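Side-chain contacts in triosephosphate isomerase (Toxoplasma gondii, PDB 5UPR), which probably catalyses the interconversion of D-glyceraldehyde 3-phosphate and dihydroxyacetone phosphate in glycolysis and gluconeogenesis: residues A[26-29]-A[30-33]; A[50-53]-A[54-57]; A[148-151]-A[152-156]; A[228-231]-A[232-236]; A[251-254]-A[255-259]. One frame throughout, in Å; residues are numbered along the deposited sequence.

In the fold
The chain is a TIM barrel, with eight parallel strands inside and helices outside. All five contacts are local, within single helices of that outer layer or at their starts. Along the chain they come in numerical order. Contact 1 lies on helix 22-34 and contact 2 at the start of helix 53-59; their centres are about 13 Å apart and they touch. Contact 5, on helix 253-260, touches contact 1 on one flank and contact 4, on helix 228-234, on another, so the last helices close the ring against the first. Contact 3, on helix 150-164, lies across the barrel, its centre about 39 Å from that of contact 1. Contact 2 also meets the second subunit of the homodimer.

Contact 1 of 5, residues A[26-29]-A[30-33]; sequences QELV and DMLN
Q26 and D30 begin a run of four helical hydrogen bonds that join residues 26-29 to residues 30-33. D30 N gives to Q26 O over 2.8 Å. M31 N, L32 N and N33 N bond in the same way to E27 O, L28 O and V29 O. The backbone is regular helix throughout.

Among the side chains, D30 folds back over the preceding turn. Its CG lies beside its own backbone N (chi1 -68°), which brings the carboxylate up to the Q26 carbonyl oxygen. D30 OD1 is 3.3 Å from Q26 O, but both are acceptors and do not bond. The Q26 chain runs out straight and crosses D30 at a slant. Q26 CG is 4.0 Å from D30 OD2, and the amide and carboxylate planes are 32° apart.

Helix 22-34 links strands 10-15 and 42-47 in the first beta-alpha-beta unit of the TIM barrel. V29 and V56 touch where it meets helix 53-59. V29 and N33 lie side by side and point the same way, with V29 CG1 3.6 Å from N33 ND2. The N33 amide is held from outside: OD1 accepts from R61 N and ND2 gives to S59 O. On another side of the helix, the chain of selenomethionine M31 turns about its CG-SE bond (chi3 76°). This turns its methyl back to L28, with M31 CE 4.3 Å from L28 CD2. M31 also touches V255 of helix 253-260.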
loop_
_atom_site.group_PDB
_atom_site.type_symbol
_atom_site.label_atom_id
_atom_site.label_comp_id
_atom_site.label_asym_id
_atom_site.label_seq_id
_atom_site.Cartn_x
_atom_site.Cartn_y
_atom_site.Cartn_z
ATOM N N GLN A 26 7.381 16.914 8.115
ATOM C CA GLN A 26 7.634 18.358 8.023
ATOM C C GLN A 26 9.122 18.618 8.292
ATOM O O GLN A 26 9.770 19.367 7.568
ATOM C CB GLN A 26 6.753 19.157 9.010
ATOM C CG GLN A 26 6.796 20.652 8.745
ATOM C CD GLN A 26 5.901 21.459 9.694
ATOM O OE1 GLN A 26 5.865 21.224 10.908
ATOM N NE2 GLN A 26 5.189 22.423 9.153
ATOM N N GLU A 27 9.646 17.994 9.319
ATOM C CA GLU A 27 11.076 18.094 9.624
ATOM C C GLU A 27 11.983 17.652 8.480
ATOM O O GLU A 27 12.958 18.325 8.165
ATOM C CB GLU A 27 11.407 17.267 10.891
ATOM C CG GLU A 27 12.890 17.291 11.305
ATOM C CD GLU A 27 13.343 16.010 11.996
ATOM O OE1 GLU A 27 12.653 15.669 12.980
ATOM O OE2 GLU A 27 14.317 15.346 11.526
ATOM N N LEU A 28 11.680 16.496 7.877
ATOM C CA LEU A 28 12.482 16.013 6.744
ATOM C C LEU A 28 12.382 16.957 5.549
ATOM O O LEU A 28 13.366 17.182 4.861
ATOM C CB LEU A 28 12.101 14.582 6.357
ATOM C CG LEU A 28 12.582 13.580 7.412
ATOM C CD1 LEU A 28 11.927 12.189 7.313
ATOM C CD2 LEU A 28 14.074 13.421 7.316
ATOM N N VAL A 29 11.187 17.462 5.268
ATOM C CA VAL A 29 11.005 18.385 4.161
ATOM C C VAL A 29 11.802 19.688 4.434
ATOM O O VAL A 29 12.493 20.194 3.541
ATOM C CB VAL A 29 9.508 18.711 3.935
ATOM C CG1 VAL A 29 9.336 19.944 3.030
ATOM C CG2 VAL A 29 8.752 17.533 3.340
ATOM N N ASP A 30 11.714 20.201 5.670
ATOM C CA ASP A 30 12.483 21.405 6.055
ATOM C C ASP A 30 14.008 21.165 5.909
ATOM O O ASP A 30 14.739 22.029 5.450
ATOM C CB ASP A 30 12.198 21.811 7.494
ATOM C CG ASP A 30 10.740 22.346 7.713
ATOM O OD1 ASP A 30 9.983 22.557 6.732
ATOM O OD2 ASP A 30 10.317 22.501 8.874
HETATM N N MSE A 31 14.487 19.988 6.289
HETATM C CA MSE A 31 15.907 19.649 6.095
HETATM C C MSE A 31 16.258 19.687 4.629
HETATM O O MSE A 31 17.301 20.208 4.276
HETATM C CB MSE A 31 16.201 18.238 6.599
HETATM C CG MSE A 31 17.656 17.810 6.484
HETATM SE SE MSE A 31 17.666 15.873 6.722
HETATM C CE MSE A 31 17.004 15.497 4.940
ATOM N N LEU A 32 15.404 19.142 3.763
ATOM C CA LEU A 32 15.727 19.082 2.328
ATOM C C LEU A 32 15.692 20.496 1.708
ATOM O O LEU A 32 16.569 20.837 0.890
ATOM C CB LEU A 32 14.771 18.146 1.603
ATOM C CG LEU A 32 14.909 16.642 1.958
ATOM C CD1 LEU A 32 13.658 15.911 1.535
ATOM C CD2 LEU A 32 16.174 15.990 1.343
ATOM N N ASN A 33 14.701 21.312 2.139
ATOM C CA ASN A 33 14.566 22.689 1.654
ATOM C C ASN A 33 15.718 23.617 2.097
ATOM O O ASN A 33 16.088 24.501 1.351
ATOM C CB ASN A 33 13.235 23.325 2.108
ATOM C CG ASN A 33 12.026 22.788 1.349
ATOM O OD1 ASN A 33 12.143 22.267 0.246
ATOM N ND2 ASN A 33 10.868 22.950 1.922
#

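Contact 2 of 5, residues A[50-53]-A[54-57]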
loop_
_atom_site.group_PDB
_atom_site.type_symbol
_atom_site.label_atom_id
_atom_site.label_comp_id
_atom_site.label_asym_id
_atom_site.label_seq_id
_atom_site.Cartn_x
_atom_site.Cartn_y
_atom_site.Cartn_z
ATOM N N SER A 50 2.823 6.279 1.885
ATOM C CA SER A 50 1.856 6.855 0.963
ATOM C C SER A 50 0.959 7.917 1.621
ATOM O O SER A 50 0.518 8.862 0.961
ATOM C CB SER A 50 1.037 5.796 0.267
ATOM O OG SER A 50 0.269 5.038 1.171
ATOM N N LEU A 51 0.693 7.766 2.904
ATOM C CA LEU A 51 -0.126 8.709 3.684
ATOM C C LEU A 51 0.380 10.160 3.677
ATOM O O LEU A 51 -0.433 11.082 3.773
ATOM C CB LEU A 51 -0.224 8.259 5.147
ATOM C CG LEU A 51 -0.974 7.011 5.513
ATOM C CD1 LEU A 51 -0.948 6.779 7.019
ATOM C CD2 LEU A 51 -2.486 7.078 5.072
ATOM N N PHE A 52 1.704 10.337 3.558
ATOM C CA PHE A 52 2.417 11.599 3.670
ATOM C C PHE A 52 2.916 12.187 2.320
ATOM O O PHE A 52 3.493 13.280 2.301
ATOM C CB PHE A 52 3.626 11.434 4.645
ATOM C CG PHE A 52 3.222 10.965 6.013
ATOM C CD1 PHE A 52 2.526 11.819 6.849
ATOM C CD2 PHE A 52 3.394 9.638 6.410
ATOM C CE1 PHE A 52 2.077 11.379 8.099
ATOM C CE2 PHE A 52 2.954 9.192 7.624
ATOM C CZ PHE A 52 2.269 10.049 8.490
ATOM N N ILE A 53 2.718 11.479 1.211
ATOM C CA ILE A 53 3.239 11.986 -0.074
ATOM C C ILE A 53 2.666 13.342 -0.443
ATOM O O ILE A 53 3.425 14.202 -0.859
ATOM C CB ILE A 53 3.020 10.982 -1.215
ATOM C CG1 ILE A 53 3.949 9.758 -0.987
ATOM C CG2 ILE A 53 3.359 11.647 -2.530
ATOM C CD1 ILE A 53 3.705 8.575 -1.906
ATOM N N SER A 54 1.343 13.544 -0.271
ATOM C CA SER A 54 0.778 14.849 -0.673
ATOM C C SER A 54 1.307 16.024 0.126
ATOM O O SER A 54 1.511 17.109 -0.427
ATOM C CB SER A 54 -0.751 14.860 -0.676
ATOM O OG SER A 54 -1.238 14.882 0.648
ATOM N N GLN A 55 1.581 15.803 1.405
ATOM C CA GLN A 55 2.170 16.819 2.278
ATOM C C GLN A 55 3.596 17.193 1.792
ATOM O O GLN A 55 3.978 18.371 1.755
ATOM C CB GLN A 55 2.246 16.276 3.721
ATOM C CG GLN A 55 2.931 17.200 4.738
ATOM C CD GLN A 55 3.135 16.568 6.111
ATOM O OE1 GLN A 55 2.521 15.579 6.451
ATOM N NE2 GLN A 55 4.009 17.139 6.885
ATOM N N VAL A 56 4.362 16.173 1.407
ATOM C CA VAL A 56 5.699 16.428 0.878
ATOM C C VAL A 56 5.596 17.211 -0.438
ATOM O O VAL A 56 6.309 18.217 -0.624
ATOM C CB VAL A 56 6.486 15.114 0.662
ATOM C CG1 VAL A 56 7.814 15.360 0.019
ATOM C CG2 VAL A 56 6.709 14.399 1.970
ATOM N N GLN A 57 4.686 16.779 -1.338
ATOM C CA GLN A 57 4.477 17.501 -2.605
ATOM C C GLN A 57 4.074 18.966 -2.379
ATOM O O GLN A 57 4.487 19.851 -3.146
ATOM C CB GLN A 57 3.379 16.868 -3.459
ATOM C CG GLN A 57 3.682 15.522 -3.986
ATOM C CD GLN A 57 2.525 14.906 -4.723
ATOM O OE1 GLN A 57 1.440 14.689 -4.142
ATOM N NE2 GLN A 57 2.725 14.664 -5.997
HETATM O O HOH W 1 -0.523 11.549 0.341
HETATM O O HOH W 2 -0.080 13.798 3.027
#
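F52 and Q55 lie side by side and point the same way, but their flat groups are steeply turned. The ring and amide planes are 72° apart. Q55 OE1 comes to the edge of the ring, near its plane, 3.8 Å from F52 CD1. The other end of the amide, NE2, gives to T22 O of helix 22-34, which fixes the way the amide is turned.

The side chains of I53 and Q57 cross. I53 CG2 meets the Q57 amide, 3.9 Å from Q57 OE1 and 4.0 Å from Q57 CD. Q57 NE2 bonds to K93 O.

S54 places OG in the crowded position between its backbone N and carbonyl carbon (chi1 74°). There OG meets water 2 at 2.9 Å, and that water gives to L51 O. Water 1 accepts from S54 N over 2.8 Å and also bonds to S50 O. Direct helical bonds follow, V56 N to F52 O and Q57 N to I53 O.

S50 OG bonds to S50 OG of the second subunit, and F52 packs on K93 of that subunit. This hydrated first turn is thus the start of a barrel helix, following strand 42-47, at the dimer interface of a TIM-barrel enzyme.

Contact 3 of 5, residues A[148-151]-A[152-156]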
loop_
_atom_site.group_PDB
_atom_site.type_symbol
_atom_site.label_atom_id
_atom_site.label_comp_id
_atom_site.label_asym_id
_atom_site.label_seq_id
_atom_site.Cartn_x
_atom_site.Cartn_y
_atom_site.Cartn_z
ATOM N N GLY A 148 28.742 -18.611 -4.596
ATOM C CA GLY A 148 29.099 -18.127 -5.943
ATOM C C GLY A 148 27.960 -17.909 -6.938
ATOM O O GLY A 148 28.210 -17.901 -8.127
ATOM N N GLN A 149 26.716 -17.703 -6.472
ATOM C CA GLN A 149 25.558 -17.615 -7.391
ATOM C C GLN A 149 25.081 -16.186 -7.769
ATOM O O GLN A 149 24.047 -16.017 -8.440
ATOM C CB GLN A 149 24.382 -18.396 -6.777
ATOM C CG GLN A 149 24.581 -19.892 -6.749
ATOM C CD GLN A 149 23.385 -20.541 -6.107
ATOM O OE1 GLN A 149 22.404 -20.792 -6.780
ATOM N NE2 GLN A 149 23.392 -20.620 -4.791
ATOM N N THR A 150 25.796 -15.158 -7.311
ATOM C CA THR A 150 25.261 -13.751 -7.395
ATOM C C THR A 150 24.903 -13.406 -8.849
ATOM O O THR A 150 23.797 -12.945 -9.121
ATOM C CB THR A 150 26.274 -12.744 -6.878
ATOM O OG1 THR A 150 26.562 -13.028 -5.504
ATOM C CG2 THR A 150 25.762 -11.336 -7.009
ATOM N N GLN A 151 25.803 -13.660 -9.792
ATOM C CA GLN A 151 25.518 -13.268 -11.186
ATOM C C GLN A 151 24.309 -14.030 -11.760
ATOM O O GLN A 151 23.502 -13.444 -12.439
ATOM C CB GLN A 151 26.776 -13.430 -12.014
ATOM C CG GLN A 151 26.789 -12.757 -13.344
ATOM C CD GLN A 151 26.249 -13.722 -14.355
ATOM O OE1 GLN A 151 26.189 -14.954 -14.123
ATOM N NE2 GLN A 151 25.824 -13.190 -15.474
ATOM N N LYS A 152 24.203 -15.329 -11.451
ATOM C CA LYS A 152 23.063 -16.134 -11.886
ATOM C C LYS A 152 21.754 -15.593 -11.330
ATOM O O LYS A 152 20.788 -15.410 -12.038
ATOM C CB LYS A 152 23.301 -17.597 -11.452
ATOM C CG LYS A 152 22.153 -18.575 -11.638
ATOM C CD LYS A 152 22.549 -19.796 -10.788
ATOM C CE LYS A 152 21.723 -21.031 -10.882
ATOM N NZ LYS A 152 20.218 -20.917 -11.029
ATOM N N VAL A 153 21.750 -15.293 -10.029
ATOM C CA VAL A 153 20.549 -14.798 -9.326
ATOM C C VAL A 153 20.126 -13.432 -9.868
ATOM O O VAL A 153 18.950 -13.203 -10.171
ATOM C CB VAL A 153 20.787 -14.811 -7.797
ATOM C CG1 VAL A 153 19.747 -13.925 -7.084
ATOM C CG2 VAL A 153 20.721 -16.254 -7.322
ATOM N N LEU A 154 21.062 -12.508 -9.992
ATOM C CA LEU A 154 20.691 -11.162 -10.460
ATOM C C LEU A 154 20.212 -11.231 -11.910
ATOM O O LEU A 154 19.231 -10.563 -12.240
ATOM C CB LEU A 154 21.884 -10.189 -10.320
ATOM C CG LEU A 154 22.406 -9.946 -8.908
ATOM C CD1 LEU A 154 23.602 -9.000 -8.933
ATOM C CD2 LEU A 154 21.301 -9.427 -7.997
ATOM N N SER A 155 20.835 -12.095 -12.744
ATOM C CA SER A 155 20.326 -12.303 -14.071
ATOM C C SER A 155 18.860 -12.793 -14.099
ATOM O O SER A 155 18.104 -12.336 -14.934
ATOM C CB SER A 155 21.167 -13.304 -14.897
ATOM O OG SER A 155 22.529 -12.934 -14.898
ATOM N N GLU A 156 18.523 -13.750 -13.245
ATOM C CA GLU A 156 17.140 -14.314 -13.159
ATOM C C GLU A 156 16.149 -13.185 -12.759
ATOM O O GLU A 156 15.058 -13.067 -13.344
ATOM C CB GLU A 156 17.037 -15.414 -12.083
ATOM C CG GLU A 156 17.705 -16.723 -12.346
ATOM C CD GLU A 156 17.707 -17.661 -11.084
ATOM O OE1 GLU A 156 17.135 -17.328 -9.984
ATOM O OE2 GLU A 156 18.349 -18.778 -11.167
HETATM O O HOH W 3 23.799 -14.449 -16.942
#
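The flat amide of Q151 turns its two ends to different parts of the next turn. Its NE2 end reaches toward S155, and its OE1 end lies by the backbone of K152. Q151 OE1 is 3.4 Å from K152 N, at too poor an angle for a bond. Q151 NE2 instead gives to water 3 over 2.8 Å, and water 3 gives to S155 OG. The bend in the Q151 chain (chi2 -90°) brings the amide back beside the helix.

The peptide carbonyl of Q151 is a second flat group, and it takes two bonds, one from each side of its plane. S155 OG reaches Q151 O over 2.7 Å and S155 N over 3.0 Å, both donors tilted about 30° from the plane. The amide of Q149 runs alongside K152, with OE1 4.1 Å from K152 CD. Its NE2 bonds to S147 OG.

T150 and L154 make the apolar side. They point the same way, with T150 CG2 3.7 Å from L154 CD1, and both touch T198 of helix 192-209. Just before, G148, with positive phi, is the C-prime residue of a Schellman motif that ends helix 142-146. Helix 150-164 of the TIM barrel follows at once.

On the solvent side K152 NZ makes a salt bridge of 2.8 Å with E156 OE2, one turn on, nearly along the C-O axis. The chemistry implies that S155 OG spends its proton on Q151 O and receives one from water 3. The pairing of K152 with E156 probably helps to keep both charged.

Contact 4 of 5, residues A[228-231]-A[232-236]; sequences GSNA and KELFE
N230 lays its amide beside L234, the two side chains pointing the same way, with N230 OD1 3.7 Å from L234 CD1. This is on helix 228-234 of the TIM barrel, which follows the seventh strand, 220-222. In triosephosphate isomerases the loop after that strand helps to form the phosphate site. N230 ties its amide to this loop: OD1 accepts from K227 N, and ND2 gives to S225 O. The side chain reaches back because CG sits between the backbone N and the carbonyl carbon (chi1 65°).

L234 also meets the N230 carbonyl. Its N gives to N230 O over 3.3 Å, in the carbonyl plane, and its CG is 3.6 Å from the same oxygen. F235 N bonds to A231 O at 2.9 Å. A231 and L234 both press on F243 of strand 242-245, which seats this side of the helix on the barrel. A231 also touches A260 of helix 253-260.

On the outer side the first turn is opened by water. Water 4 gives to G228 O and accepts from K232 N. Water 5 joins S229 O to E233 N in the same manner. Two more waters serve the E233 carboxylate. Water 6 gives to OE1 and weakly to S229 O. Water 7 gives to N230 O and to E233 OE1, at 2.9 Å and 3.0 Å.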
loop_
_atom_site.group_PDB
_atom_site.type_symbol
_atom_site.label_atom_id
_atom_site.label_comp_id
_atom_site.label_asym_id
_atom_site.label_seq_id
_atom_site.Cartn_x
_atom_site.Cartn_y
_atom_site.Cartn_z
ATOM N N GLY A 228 26.812 8.340 5.419
ATOM C CA GLY A 228 27.688 9.470 5.022
ATOM C C GLY A 228 29.164 9.089 5.074
ATOM O O GLY A 228 29.908 9.423 4.201
ATOM N N SER A 229 29.543 8.309 6.077
ATOM C CA SER A 229 30.928 7.941 6.348
ATOM C C SER A 229 31.486 6.837 5.414
ATOM O O SER A 229 32.701 6.671 5.343
ATOM C CB SER A 229 31.044 7.511 7.824
ATOM O OG SER A 229 30.320 6.295 8.041
ATOM N N ASN A 230 30.628 6.092 4.706
ATOM C CA ASN A 230 31.091 5.081 3.719
ATOM C C ASN A 230 30.798 5.393 2.220
ATOM O O ASN A 230 31.279 4.671 1.317
ATOM C CB ASN A 230 30.644 3.649 4.098
ATOM C CG ASN A 230 29.134 3.447 4.067
ATOM O OD1 ASN A 230 28.433 4.012 3.224
ATOM N ND2 ASN A 230 28.613 2.633 5.031
ATOM N N ALA A 231 29.998 6.428 1.943
ATOM C CA ALA A 231 29.499 6.685 0.586
ATOM C C ALA A 231 30.540 7.156 -0.394
ATOM O O ALA A 231 30.549 6.729 -1.552
ATOM C CB ALA A 231 28.336 7.709 0.642
ATOM N N LYS A 232 31.452 8.025 0.054
ATOM C CA LYS A 232 32.480 8.518 -0.888
ATOM C C LYS A 232 33.339 7.398 -1.439
ATOM O O LYS A 232 33.584 7.363 -2.593
ATOM C CB LYS A 232 33.365 9.579 -0.256
ATOM C CG LYS A 232 32.674 10.908 -0.103
ATOM C CD LYS A 232 33.657 11.944 0.464
ATOM C CE LYS A 232 33.359 13.365 -0.017
ATOM N NZ LYS A 232 32.925 13.457 -1.465
ATOM N N GLU A 233 33.777 6.470 -0.603
ATOM C CA GLU A 233 34.577 5.347 -1.066
ATOM C C GLU A 233 33.752 4.468 -2.034
ATOM O O GLU A 233 34.231 4.091 -3.109
ATOM C CB GLU A 233 35.079 4.526 0.120
ATOM C CG GLU A 233 36.065 3.420 -0.255
ATOM C CD GLU A 233 36.261 2.379 0.861
ATOM O OE1 GLU A 233 35.701 2.486 1.979
ATOM O OE2 GLU A 233 37.022 1.442 0.656
ATOM N N LEU A 234 32.513 4.191 -1.673
ATOM C CA LEU A 234 31.638 3.412 -2.571
ATOM C C LEU A 234 31.480 4.013 -3.960
ATOM O O LEU A 234 31.574 3.305 -4.963
ATOM C CB LEU A 234 30.263 3.189 -1.917
ATOM C CG LEU A 234 30.220 2.059 -0.880
ATOM C CD1 LEU A 234 28.977 2.267 -0.046
ATOM C CD2 LEU A 234 30.109 0.763 -1.629
ATOM N N PHE A 235 31.338 5.342 -3.995
ATOM C CA PHE A 235 31.084 6.083 -5.227
ATOM C C PHE A 235 32.308 6.233 -6.151
ATOM O O PHE A 235 32.174 6.727 -7.281
ATOM C CB PHE A 235 30.539 7.481 -4.870
ATOM C CG PHE A 235 29.920 8.220 -6.032
ATOM C CD1 PHE A 235 28.674 7.855 -6.558
ATOM C CD2 PHE A 235 30.604 9.281 -6.617
ATOM C CE1 PHE A 235 28.135 8.525 -7.645
ATOM C CE2 PHE A 235 30.081 9.969 -7.704
ATOM C CZ PHE A 235 28.848 9.611 -8.224
ATOM N N GLU A 236 33.493 5.841 -5.688
ATOM C CA GLU A 236 34.662 5.806 -6.557
ATOM C C GLU A 236 34.483 4.810 -7.687
ATOM O O GLU A 236 35.099 4.972 -8.705
ATOM C CB GLU A 236 35.946 5.532 -5.775
ATOM C CG GLU A 236 36.246 6.671 -4.802
ATOM C CD GLU A 236 37.383 6.346 -3.818
ATOM O OE1 GLU A 236 38.004 5.263 -3.920
ATOM O OE2 GLU A 236 37.667 7.201 -2.960
HETATM O O HOH W 4 32.261 9.063 2.901
HETATM O O HOH W 5 33.891 6.941 2.354
HETATM O O HOH W 6 34.878 4.584 3.921
HETATM O O HOH W 7 32.678 2.237 1.808
#

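Contact 5 of 5, residues A[251-254]-A[255-259]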
loop_
_atom_site.group_PDB
_atom_site.type_symbol
_atom_site.label_atom_id
_atom_site.label_comp_id
_atom_site.label_asym_id
_atom_site.label_seq_id
_atom_site.Cartn_x
_atom_site.Cartn_y
_atom_site.Cartn_z
ATOM N N THR A 251 17.440 11.002 8.610
ATOM C CA THR A 251 18.286 11.947 9.389
ATOM C C THR A 251 19.050 12.874 8.474
ATOM O O THR A 251 19.060 12.703 7.264
ATOM C CB THR A 251 19.325 11.183 10.252
ATOM O OG1 THR A 251 20.371 10.655 9.415
ATOM C CG2 THR A 251 18.644 10.015 10.999
ATOM N N GLY A 252 19.774 13.779 9.089
ATOM C CA GLY A 252 20.730 14.695 8.448
ATOM C C GLY A 252 21.831 14.001 7.665
ATOM O O GLY A 252 22.393 14.599 6.772
ATOM N N ASP A 253 22.114 12.735 7.968
ATOM C CA ASP A 253 23.117 11.947 7.258
ATOM C C ASP A 253 22.765 11.825 5.782
ATOM O O ASP A 253 23.645 11.688 4.943
ATOM C CB ASP A 253 23.304 10.576 7.932
ATOM C CG ASP A 253 24.598 9.844 7.449
ATOM O OD1 ASP A 253 25.649 10.503 7.406
ATOM O OD2 ASP A 253 24.615 8.645 7.174
ATOM N N PHE A 254 21.474 11.896 5.443
ATOM C CA PHE A 254 21.022 11.824 4.060
ATOM C C PHE A 254 21.668 12.895 3.223
ATOM O O PHE A 254 22.059 12.619 2.094
ATOM C CB PHE A 254 19.491 11.954 3.982
ATOM C CG PHE A 254 18.915 11.682 2.625
ATOM C CD1 PHE A 254 19.049 10.422 2.028
ATOM C CD2 PHE A 254 18.141 12.641 1.993
ATOM C CE1 PHE A 254 18.457 10.147 0.823
ATOM C CE2 PHE A 254 17.574 12.393 0.784
ATOM C CZ PHE A 254 17.714 11.139 0.178
ATOM N N VAL A 255 21.786 14.103 3.770
ATOM C CA VAL A 255 22.396 15.208 3.011
ATOM C C VAL A 255 23.906 14.938 2.758
ATOM O O VAL A 255 24.413 15.272 1.679
ATOM C CB VAL A 255 22.158 16.556 3.721
ATOM C CG1 VAL A 255 22.874 17.708 3.012
ATOM C CG2 VAL A 255 20.677 16.867 3.798
ATOM N N SER A 256 24.609 14.352 3.716
ATOM C CA SER A 256 26.001 13.923 3.469
ATOM C C SER A 256 26.109 12.890 2.355
ATOM O O SER A 256 27.084 12.901 1.629
ATOM C CB SER A 256 26.674 13.324 4.692
ATOM O OG SER A 256 26.392 14.079 5.845
ATOM N N ILE A 257 25.126 11.986 2.235
ATOM C CA ILE A 257 25.189 10.949 1.205
ATOM C C ILE A 257 24.983 11.579 -0.159
ATOM O O ILE A 257 25.704 11.242 -1.081
ATOM C CB ILE A 257 24.215 9.795 1.469
ATOM C CG1 ILE A 257 24.596 9.047 2.739
ATOM C CG2 ILE A 257 24.183 8.807 0.291
ATOM C CD1 ILE A 257 23.481 8.197 3.369
ATOM N N ILE A 258 24.039 12.519 -0.271
ATOM C CA ILE A 258 23.814 13.260 -1.511
ATOM C C ILE A 258 25.098 13.943 -1.948
ATOM O O ILE A 258 25.513 13.835 -3.106
ATOM C CB ILE A 258 22.681 14.336 -1.372
ATOM C CG1 ILE A 258 21.315 13.679 -1.178
ATOM C CG2 ILE A 258 22.671 15.305 -2.561
ATOM C CD1 ILE A 258 20.253 14.624 -0.611
ATOM N N ASP A 259 25.736 14.625 -1.010
ATOM C CA ASP A 259 27.025 15.271 -1.282
ATOM C C ASP A 259 28.133 14.308 -1.767
ATOM O O ASP A 259 28.940 14.660 -2.557
ATOM C CB ASP A 259 27.461 16.029 -0.052
ATOM C CG ASP A 259 28.430 17.135 -0.394
ATOM O OD1 ASP A 259 28.181 17.945 -1.340
ATOM O OD2 ASP A 259 29.451 17.184 0.298
HETATM O O HOH W 8 26.258 13.435 8.306
#
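Ahead of the turn that G252 makes with V255, T251 caps the start of helix 253-260. T251 OG1 accepts from D253 N over 3.1 Å, and T251 O accepts from F254 N. G252 follows. Its O accepts from V255 N at 3.1 Å, a bent bond whose donor lies 55° out of the carbonyl plane.

D253 is next. Its two carboxylate oxygens have different partners. OD1 receives a bond of 3.1 Å from water 8, which also bonds to S256 OG. OD2 accepts from G228 N at the start of helix 228-234, so this carboxylate joins two neighbouring helices of the TIM barrel. D253 OD2 also lies 4.0 Å from I257 CD1, where the two side chains cross. The backbone adds a helical bond, I257 N to D253 O.

This helix follows strand 242-245, the eighth of the barrel, and covers the junction with the first strand. F254 points into the barrel wall there. Its CG is turned anti to the backbone N (chi1 -171°), and the ring reaches V12 of strand 10-15, V44 and V46 of strand 42-47 and V245 of strand 242-245. I258 passes across it. I258 CG1 lies over one face of the ring, and I258 CD1 is 3.8 Å from F254 CE2. I258 N bonds to F254 O over 3.1 Å. I258 also touches V12 and V44.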